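Local coordinates for protein glycerol-3-phosphate dehydrogenase [NAD(+)] 1 (Saccharomyces cerevisiae, PDB 4FGW) that catalyses the NADH-dependent reduction of dihydroxyacetone phosphate to sn-glycerol 3-phosphate, a step toward the glycerol that yeast accumulates under hyperosmotic stress, at residues V247-C252 with T304-G309; F254-G259 with V314-A319; G308-K313 with N334-Q339. One frame throughout, in Å; residues are numbered along the deposited sequence.

Interaction 1: residues V247-C252 with T304-G309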
loop_
_atom_site.group_PDB
_atom_site.type_symbol
_atom_site.label_atom_id
_atom_site.label_comp_id
_atom_site.label_asym_id
_atom_site.label_seq_id
_atom_site.Cartn_x
_atom_site.Cartn_y
_atom_site.Cartn_z
ATOM N N VAL A 247 -12.534 3.783 6.936
ATOM C CA VAL A 247 -12.546 3.156 8.266
ATOM C C VAL A 247 -11.079 2.891 8.638
ATOM O O VAL A 247 -10.661 3.203 9.759
ATOM C CB VAL A 247 -13.415 1.867 8.313
ATOM C CG1 VAL A 247 -13.301 1.170 9.669
ATOM C CG2 VAL A 247 -14.874 2.177 7.989
ATOM N N VAL A 248 -10.297 2.374 7.669
ATOM C CA VAL A 248 -8.869 2.111 7.817
ATOM C C VAL A 248 -8.089 3.432 8.054
ATOM O O VAL A 248 -7.234 3.482 8.944
ATOM C CB VAL A 248 -8.301 1.298 6.617
ATOM C CG1 VAL A 248 -6.835 0.928 6.844
ATOM C CG2 VAL A 248 -9.136 0.048 6.353
ATOM N N ALA A 249 -8.405 4.494 7.283
ATOM C CA ALA A 249 -7.770 5.814 7.407
ATOM C C ALA A 249 -7.914 6.380 8.829
ATOM O O ALA A 249 -7.009 7.072 9.305
ATOM C CB ALA A 249 -8.353 6.783 6.387
ATOM N N LEU A 250 -9.033 6.051 9.515
ATOM C CA LEU A 250 -9.266 6.467 10.899
ATOM C C LEU A 250 -8.259 5.789 11.832
ATOM O O LEU A 250 -7.638 6.472 12.643
ATOM C CB LEU A 250 -10.713 6.211 11.353
ATOM C CG LEU A 250 -11.816 7.091 10.731
ATOM C CD1 LEU A 250 -13.183 6.535 11.038
ATOM C CD2 LEU A 250 -11.745 8.533 11.241
ATOM N N GLY A 251 -8.053 4.478 11.650
ATOM C CA GLY A 251 -7.084 3.687 12.402
ATOM C C GLY A 251 -5.663 4.188 12.235
ATOM O O GLY A 251 -4.889 4.150 13.194
ATOM N N CYS A 252 -5.319 4.699 11.021
ATOM C CA CYS A 252 -4.001 5.283 10.698
ATOM C C CYS A 252 -3.792 6.601 11.430
ATOM O O CYS A 252 -2.706 6.840 11.962
ATOM C CB CYS A 252 -3.829 5.463 9.193
ATOM S SG CYS A 252 -3.759 3.917 8.269
ATOM N N THR A 304 -3.436 6.554 -0.660
ATOM C CA THR A 304 -3.698 7.996 -0.732
ATOM C C THR A 304 -4.575 8.528 0.401
ATOM O O THR A 304 -4.288 9.599 0.941
ATOM C CB THR A 304 -4.127 8.431 -2.145
ATOM O OG1 THR A 304 -3.964 9.848 -2.248
ATOM C CG2 THR A 304 -5.579 8.041 -2.501
ATOM N N THR A 305 -5.623 7.765 0.764
ATOM C CA THR A 305 -6.580 8.106 1.815
ATOM C C THR A 305 -5.907 8.114 3.185
ATOM O O THR A 305 -6.119 9.035 3.970
ATOM C CB THR A 305 -7.804 7.185 1.728
ATOM O OG1 THR A 305 -8.333 7.250 0.400
ATOM C CG2 THR A 305 -8.888 7.555 2.731
ATOM N N CYS A 306 -5.079 7.108 3.455
ATOM C CA CYS A 306 -4.348 6.998 4.705
ATOM C C CYS A 306 -3.173 7.990 4.807
ATOM O O CYS A 306 -2.769 8.329 5.914
ATOM C CB CYS A 306 -3.907 5.559 4.930
ATOM S SG CYS A 306 -5.278 4.379 5.060
ATOM N N ALA A 307 -2.663 8.486 3.662
ATOM C CA ALA A 307 -1.574 9.471 3.603
ATOM C C ALA A 307 -2.064 10.869 4.001
ATOM O O ALA A 307 -1.397 11.550 4.778
ATOM C CB ALA A 307 -0.958 9.503 2.208
ATOM N N GLY A 308 -3.214 11.276 3.471
ATOM C CA GLY A 308 -3.819 12.576 3.735
ATOM C C GLY A 308 -5.272 12.625 3.318
ATOM O O GLY A 308 -5.652 12.051 2.291
ATOM N N GLY A 309 -6.078 13.324 4.108
ATOM C CA GLY A 309 -7.510 13.481 3.867
ATOM C C GLY A 309 -8.299 13.733 5.131
ATOM O O GLY A 309 -7.725 13.737 6.225
#
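Val248 opens the contact lightly. Val248 CG1 lies 4.2 Å from Cys306 SG, a loose apolar touch. Ala249 follows and points at the other helix. Ala249 CB meets the methyl CG2 of Thr305 at 3.8 Å. Ala249 CA lies 3.7 Å from Cys306 SG, so the sulfur rests on the backbone of 247-252. Here the two segments' CA atoms come nearest, with CA of Ala249 and CA of Cys306 4.5 Å apart. Small residues on both sides make such a close helix pair possible. One turn on, Cys252 SG sits 3.6 Å from Cys306 SG. This is a packing contact between two separate thiols and not a disulfide. Cys306 SG lies anti to its own carbonyl carbon (chi1 -61°), which lets the sulfur touch both Ala249 and Cys252. The methyl of Thr305 serves the packing, while its OG1 is hydrogen-bonded to Asp301 O and to NZ of Lys245, the probable proton acceptor. The contact is buried in the all-helical C-terminal domain and joins helix 235-257 to helix 296-307. Helix 261-283 packs on both cysteines through Gln269, helix 361-371 meets Val248 through Phe363, and helix 310-320 touches Ala249 through Asn311.

Interaction 2: residues F254-G259 with V314-A319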
loop_
_atom_site.group_PDB
_atom_site.type_symbol
_atom_site.label_atom_id
_atom_site.label_comp_id
_atom_site.label_asym_id
_atom_site.label_seq_id
_atom_site.Cartn_x
_atom_site.Cartn_y
_atom_site.Cartn_z
ATOM N N PHE A 254 -5.348 7.644 14.202
ATOM C CA PHE A 254 -5.237 7.344 15.631
ATOM C C PHE A 254 -3.793 7.024 15.972
ATOM O O PHE A 254 -3.210 7.623 16.876
ATOM C CB PHE A 254 -6.128 6.143 16.016
ATOM C CG PHE A 254 -7.620 6.315 15.853
ATOM C CD1 PHE A 254 -8.440 5.219 15.614
ATOM C CD2 PHE A 254 -8.208 7.571 15.949
ATOM C CE1 PHE A 254 -9.819 5.378 15.458
ATOM C CE2 PHE A 254 -9.583 7.728 15.792
ATOM C CZ PHE A 254 -10.382 6.632 15.550
ATOM N N VAL A 255 -3.210 6.121 15.196
ATOM C CA VAL A 255 -1.852 5.632 15.343
ATOM C C VAL A 255 -0.766 6.713 15.095
ATOM O O VAL A 255 0.224 6.757 15.830
ATOM C CB VAL A 255 -1.745 4.332 14.519
ATOM C CG1 VAL A 255 -0.651 4.366 13.462
ATOM C CG2 VAL A 255 -1.644 3.121 15.420
ATOM N N GLU A 256 -0.997 7.615 14.118
ATOM C CA GLU A 256 -0.110 8.740 13.797
ATOM C C GLU A 256 -0.150 9.785 14.923
ATOM O O GLU A 256 0.905 10.164 15.433
ATOM C CB GLU A 256 -0.513 9.387 12.465
ATOM C CG GLU A 256 -0.001 8.646 11.242
ATOM C CD GLU A 256 -0.338 9.258 9.894
ATOM O OE1 GLU A 256 -0.937 10.357 9.864
ATOM O OE2 GLU A 256 -0.011 8.629 8.864
ATOM N N GLY A 257 -1.367 10.194 15.313
ATOM C CA GLY A 257 -1.634 11.164 16.370
ATOM C C GLY A 257 -1.066 10.780 17.721
ATOM O O GLY A 257 -0.725 11.657 18.519
ATOM N N LEU A 258 -0.957 9.458 17.982
ATOM C CA LEU A 258 -0.371 8.887 19.197
ATOM C C LEU A 258 1.168 8.985 19.152
ATOM O O LEU A 258 1.830 8.734 20.163
ATOM C CB LEU A 258 -0.795 7.414 19.360
ATOM C CG LEU A 258 -2.176 7.126 19.960
ATOM C CD1 LEU A 258 -2.574 5.681 19.724
ATOM C CD2 LEU A 258 -2.213 7.418 21.452
ATOM N N GLY A 259 1.714 9.329 17.982
ATOM C CA GLY A 259 3.149 9.472 17.755
ATOM C C GLY A 259 3.864 8.174 17.441
ATOM O O GLY A 259 5.074 8.070 17.661
ATOM N N VAL A 314 -9.026 13.978 11.014
ATOM C CA VAL A 314 -9.944 13.991 12.172
ATOM C C VAL A 314 -9.433 13.039 13.252
ATOM O O VAL A 314 -9.312 13.437 14.417
ATOM C CB VAL A 314 -11.426 13.713 11.777
ATOM C CG1 VAL A 314 -12.286 13.358 12.994
ATOM C CG2 VAL A 314 -12.022 14.909 11.048
ATOM N N ALA A 315 -9.088 11.801 12.838
ATOM C CA ALA A 315 -8.577 10.733 13.688
ATOM C C ALA A 315 -7.277 11.121 14.392
ATOM O O ALA A 315 -7.084 10.775 15.558
ATOM C CB ALA A 315 -8.374 9.488 12.857
ATOM N N ARG A 316 -6.400 11.849 13.680
ATOM C CA ARG A 316 -5.116 12.358 14.169
ATOM C C ARG A 316 -5.350 13.384 15.296
ATOM O O ARG A 316 -4.669 13.333 16.322
ATOM C CB ARG A 316 -4.338 12.986 13.000
ATOM C CG ARG A 316 -2.841 12.821 13.098
ATOM C CD ARG A 316 -2.132 13.548 11.973
ATOM N NE ARG A 316 -2.100 12.775 10.729
ATOM C CZ ARG A 316 -2.487 13.241 9.544
ATOM N NH1 ARG A 316 -2.960 14.478 9.430
ATOM N NH2 ARG A 316 -2.406 12.474 8.464
ATOM N N LEU A 317 -6.343 14.284 15.119
ATOM C CA LEU A 317 -6.705 15.294 16.111
ATOM C C LEU A 317 -7.330 14.645 17.346
ATOM O O LEU A 317 -7.004 15.058 18.458
ATOM C CB LEU A 317 -7.608 16.391 15.516
ATOM C CG LEU A 317 -7.905 17.604 16.426
ATOM C CD1 LEU A 317 -6.635 18.389 16.782
ATOM C CD2 LEU A 317 -8.926 18.514 15.799
ATOM N N MET A 318 -8.173 13.596 17.152
ATOM C CA MET A 318 -8.798 12.822 18.236
ATOM C C MET A 318 -7.716 12.284 19.187
ATOM O O MET A 318 -7.897 12.294 20.402
ATOM C CB MET A 318 -9.587 11.637 17.662
ATOM C CG MET A 318 -10.975 11.976 17.194
ATOM S SD MET A 318 -11.704 10.603 16.261
ATOM C CE MET A 318 -12.108 9.466 17.577
ATOM N N ALA A 319 -6.590 11.832 18.618
ATOM C CA ALA A 319 -5.444 11.309 19.357
ATOM C C ALA A 319 -4.622 12.443 20.005
ATOM O O ALA A 319 -4.189 12.304 21.151
ATOM C CB ALA A 319 -4.573 10.480 18.426
#
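Glu256 and Arg316 form the salt bridge of this contact. Arg316 presents the side of its guanidinium, NE and NH2, and both nitrogens bond to the same oxygen. Arg316 NE lies 2.8 Å and Arg316 NH2 2.9 Å from Glu256 OE1. The N-H...O angles are 148° and 139°, so neither bond is straight, as expected when one acceptor is shared by two donors. OE1 lies close to the guanidinium plane and is approached nearly along its C-O axis. The carboxylate and guanidinium planes are only 13° apart. The bend of Arg316 at chi3 turns its end back to the glutamate. The other carboxylate oxygen, OE2, has a weak hydrogen bond to Ser265 OG of helix 261-283, which adds a lesser tie on that side.

The backbones approach closely at a glycine. Gly257 CA is 3.7 Å from Arg316 O, and Ala319 CB rests 3.6 Å from Gly257 C. A glycine and an alanine thus let the end of helix 235-257 lie against helix 310-320 within the helical C-terminal domain. Gly259, at positive phi, completes a Schellman motif.

The apolar contacts centre on Phe254. This residue leaves its backbone pointing away from helix 310-320, but the ring returns to it. Phe254 CE2 meets Ala315 CB at 3.6 Å, and Ala315 O lies at the ring edge. Met318 makes a Met-aromatic contact there too: Met318 SD lies in the ring plane, 5.0 Å from the centroid of the Phe254 ring. Met318 CE lies obliquely to the ring, 3.5 Å from Phe254 CE2. Ile369 and Val370 of helix 361-371 also pack on this phenylalanine, and Met376 touches both Phe254 and Ala319.

Interaction 3: residues G308-K313 with N334-Q339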
loop_
_atom_site.group_PDB
_atom_site.type_symbol
_atom_site.label_atom_id
_atom_site.label_comp_id
_atom_site.label_asym_id
_atom_site.label_seq_id
_atom_site.Cartn_x
_atom_site.Cartn_y
_atom_site.Cartn_z
ATOM N N GLY A 308 -3.214 11.276 3.471
ATOM C CA GLY A 308 -3.819 12.576 3.735
ATOM C C GLY A 308 -5.272 12.625 3.318
ATOM O O GLY A 308 -5.652 12.051 2.291
ATOM N N GLY A 309 -6.078 13.324 4.108
ATOM C CA GLY A 309 -7.510 13.481 3.867
ATOM C C GLY A 309 -8.299 13.733 5.131
ATOM O O GLY A 309 -7.725 13.737 6.225
ATOM N N ARG A 310 -9.628 13.922 4.983
ATOM C CA ARG A 310 -10.583 14.232 6.064
ATOM C C ARG A 310 -10.573 13.213 7.198
ATOM O O ARG A 310 -10.469 13.598 8.364
ATOM C CB ARG A 310 -12.015 14.371 5.519
ATOM C CG ARG A 310 -12.243 15.573 4.611
ATOM C CD ARG A 310 -13.685 15.650 4.135
ATOM N NE ARG A 310 -13.995 14.612 3.148
ATOM C CZ ARG A 310 -13.942 14.782 1.830
ATOM N NH1 ARG A 310 -13.606 15.961 1.318
ATOM N NH2 ARG A 310 -14.232 13.778 1.014
ATOM N N ASN A 311 -10.677 11.921 6.851
ATOM C CA ASN A 311 -10.724 10.797 7.788
ATOM C C ASN A 311 -9.465 10.656 8.635
ATOM O O ASN A 311 -9.578 10.568 9.854
ATOM C CB ASN A 311 -11.073 9.502 7.056
ATOM C CG ASN A 311 -12.411 9.572 6.364
ATOM O OD1 ASN A 311 -13.461 9.412 6.984
ATOM N ND2 ASN A 311 -12.404 9.845 5.066
ATOM N N VAL A 312 -8.271 10.664 8.004
ATOM C CA VAL A 312 -6.984 10.563 8.708
ATOM C C VAL A 312 -6.728 11.797 9.607
ATOM O O VAL A 312 -6.308 11.631 10.753
ATOM C CB VAL A 312 -5.789 10.157 7.772
ATOM C CG1 VAL A 312 -5.427 11.244 6.774
ATOM C CG2 VAL A 312 -4.561 9.736 8.569
ATOM N N LYS A 313 -7.059 13.013 9.104
ATOM C CA LYS A 313 -6.893 14.298 9.796
ATOM C C LYS A 313 -7.733 14.388 11.075
ATOM O O LYS A 313 -7.208 14.825 12.103
ATOM C CB LYS A 313 -7.212 15.470 8.845
ATOM C CG LYS A 313 -6.655 16.820 9.286
ATOM C CD LYS A 313 -6.815 17.875 8.196
ATOM C CE LYS A 313 -6.106 19.158 8.561
ATOM N NZ LYS A 313 -6.061 20.112 7.422
ATOM N N ASN A 334 -14.999 21.998 8.931
ATOM C CA ASN A 334 -16.057 23.014 8.920
ATOM C C ASN A 334 -17.435 22.524 8.396
ATOM O O ASN A 334 -18.158 21.876 9.154
ATOM C CB ASN A 334 -15.576 24.405 8.415
ATOM C CG ASN A 334 -15.557 24.666 6.918
ATOM O OD1 ASN A 334 -16.112 25.663 6.438
ATOM N ND2 ASN A 334 -14.897 23.816 6.147
ATOM N N GLY A 335 -17.743 22.759 7.119
ATOM C CA GLY A 335 -18.999 22.336 6.508
ATOM C C GLY A 335 -18.902 21.026 5.752
ATOM O O GLY A 335 -19.654 20.809 4.798
ATOM N N GLN A 336 -17.972 20.147 6.173
ATOM C CA GLN A 336 -17.720 18.840 5.558
ATOM C C GLN A 336 -17.647 17.716 6.596
ATOM O O GLN A 336 -17.376 17.973 7.772
ATOM C CB GLN A 336 -16.440 18.873 4.714
ATOM C CG GLN A 336 -16.630 19.467 3.329
ATOM C CD GLN A 336 -15.392 19.269 2.496
ATOM O OE1 GLN A 336 -15.175 18.206 1.902
ATOM N NE2 GLN A 336 -14.535 20.279 2.462
ATOM N N SER A 337 -17.883 16.468 6.155
ATOM C CA SER A 337 -17.871 15.300 7.035
ATOM C C SER A 337 -16.820 14.253 6.670
ATOM O O SER A 337 -16.504 14.071 5.493
ATOM C CB SER A 337 -19.251 14.650 7.068
ATOM O OG SER A 337 -20.254 15.571 7.465
ATOM N N ALA A 338 -16.299 13.549 7.691
ATOM C CA ALA A 338 -15.374 12.434 7.523
ATOM C C ALA A 338 -16.266 11.195 7.438
ATOM O O ALA A 338 -16.755 10.698 8.454
ATOM C CB ALA A 338 -14.414 12.343 8.704
ATOM N N GLN A 339 -16.515 10.728 6.218
ATOM C CA GLN A 339 -17.461 9.639 5.986
ATOM C C GLN A 339 -17.195 8.417 6.860
ATOM O O GLN A 339 -18.123 7.808 7.394
ATOM C CB GLN A 339 -17.457 9.236 4.508
ATOM C CG GLN A 339 -18.839 9.170 3.879
ATOM C CD GLN A 339 -19.811 8.337 4.691
ATOM O OE1 GLN A 339 -19.860 7.114 4.555
ATOM N NE2 GLN A 339 -20.589 8.995 5.542
#
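Arg310 reaches from the start of helix 310-320 to the loop 334-339, where Arg310 NH1 lies 2.8 Å from Gln336 OE1. This is the N-terminal end of a helix in the helical C-terminal domain, of the 6PGD_C clan, packed on the loop between helices 325-333 and 340-354. By similarity, Arg310 and Asn311 bind substrate, and Arg310 and Gln339 bind NAD(+). The Arg310 and Gln336 side chains cross at about a right angle, and their guanidinium and amide planes are 56° apart. The Gln336 oxygen lies obliquely to the guanidinium. Ser337 O is also oblique to it, 3.5 Å from Arg310 NE. Arg310 CD lies at a similar distance from this carbonyl. The arginine thus runs along the loop, touching a side-chain amide and a backbone carbonyl in turn.

Asn311 carries the inner half of the contact. Chi1 of -60° swings its amide toward the loop, and the rotation about CB-CG puts OD1 beside Ala338. Asn311 OD1 is 3.4 Å from Ala338 C and 3.5 Å from Ala338 CB. Asn311 OD1 accepts a hydrogen bond from Gly340 N, at the start of helix 340-354. Asn311 therefore joins the first turn of one helix to the start of another, with Ala338 packed alongside.

Further out, helix 325-333 also holds the loop. Glu329 OE2 accepts a hydrogen bond from Ala338 N, and Leu333 touches both Arg310 and Ala338. On helix 235-257, Asn246 meets the side chains of Asn311 and Gln339, and Ala249 also packs on Asn311. Lys245, the probable proton acceptor, has its side chain about 6 Å from that of Asn311. Gly309 is the N-cap of helix 310-320, and Gly309 O accepts a 3.0 Å hydrogen bond from Lys313 N in the first turn.

How the interactions relate
All three contacts belong to the helical C-terminal domain. Interaction 1 is its buried member, made of small apolar groups and sulfur. Interaction 2 uses the same helix 235-257 farther along, is partly exposed, and includes a salt bridge beside apolar packing. Interaction 3 is mixed: its inner part is buried, but its arginine and glutamines are exposed beside the probable cofactor and substrate sites. Gly308 and Gly309 belong to both interaction 1 and interaction 3 and connect helix 296-307 to helix 310-320. Helix 310-320 then serves interaction 3 with its first turn and interaction 2 with later ones. Leu250 O packs against Ala315 CB where interactions 1 and 2 adjoin.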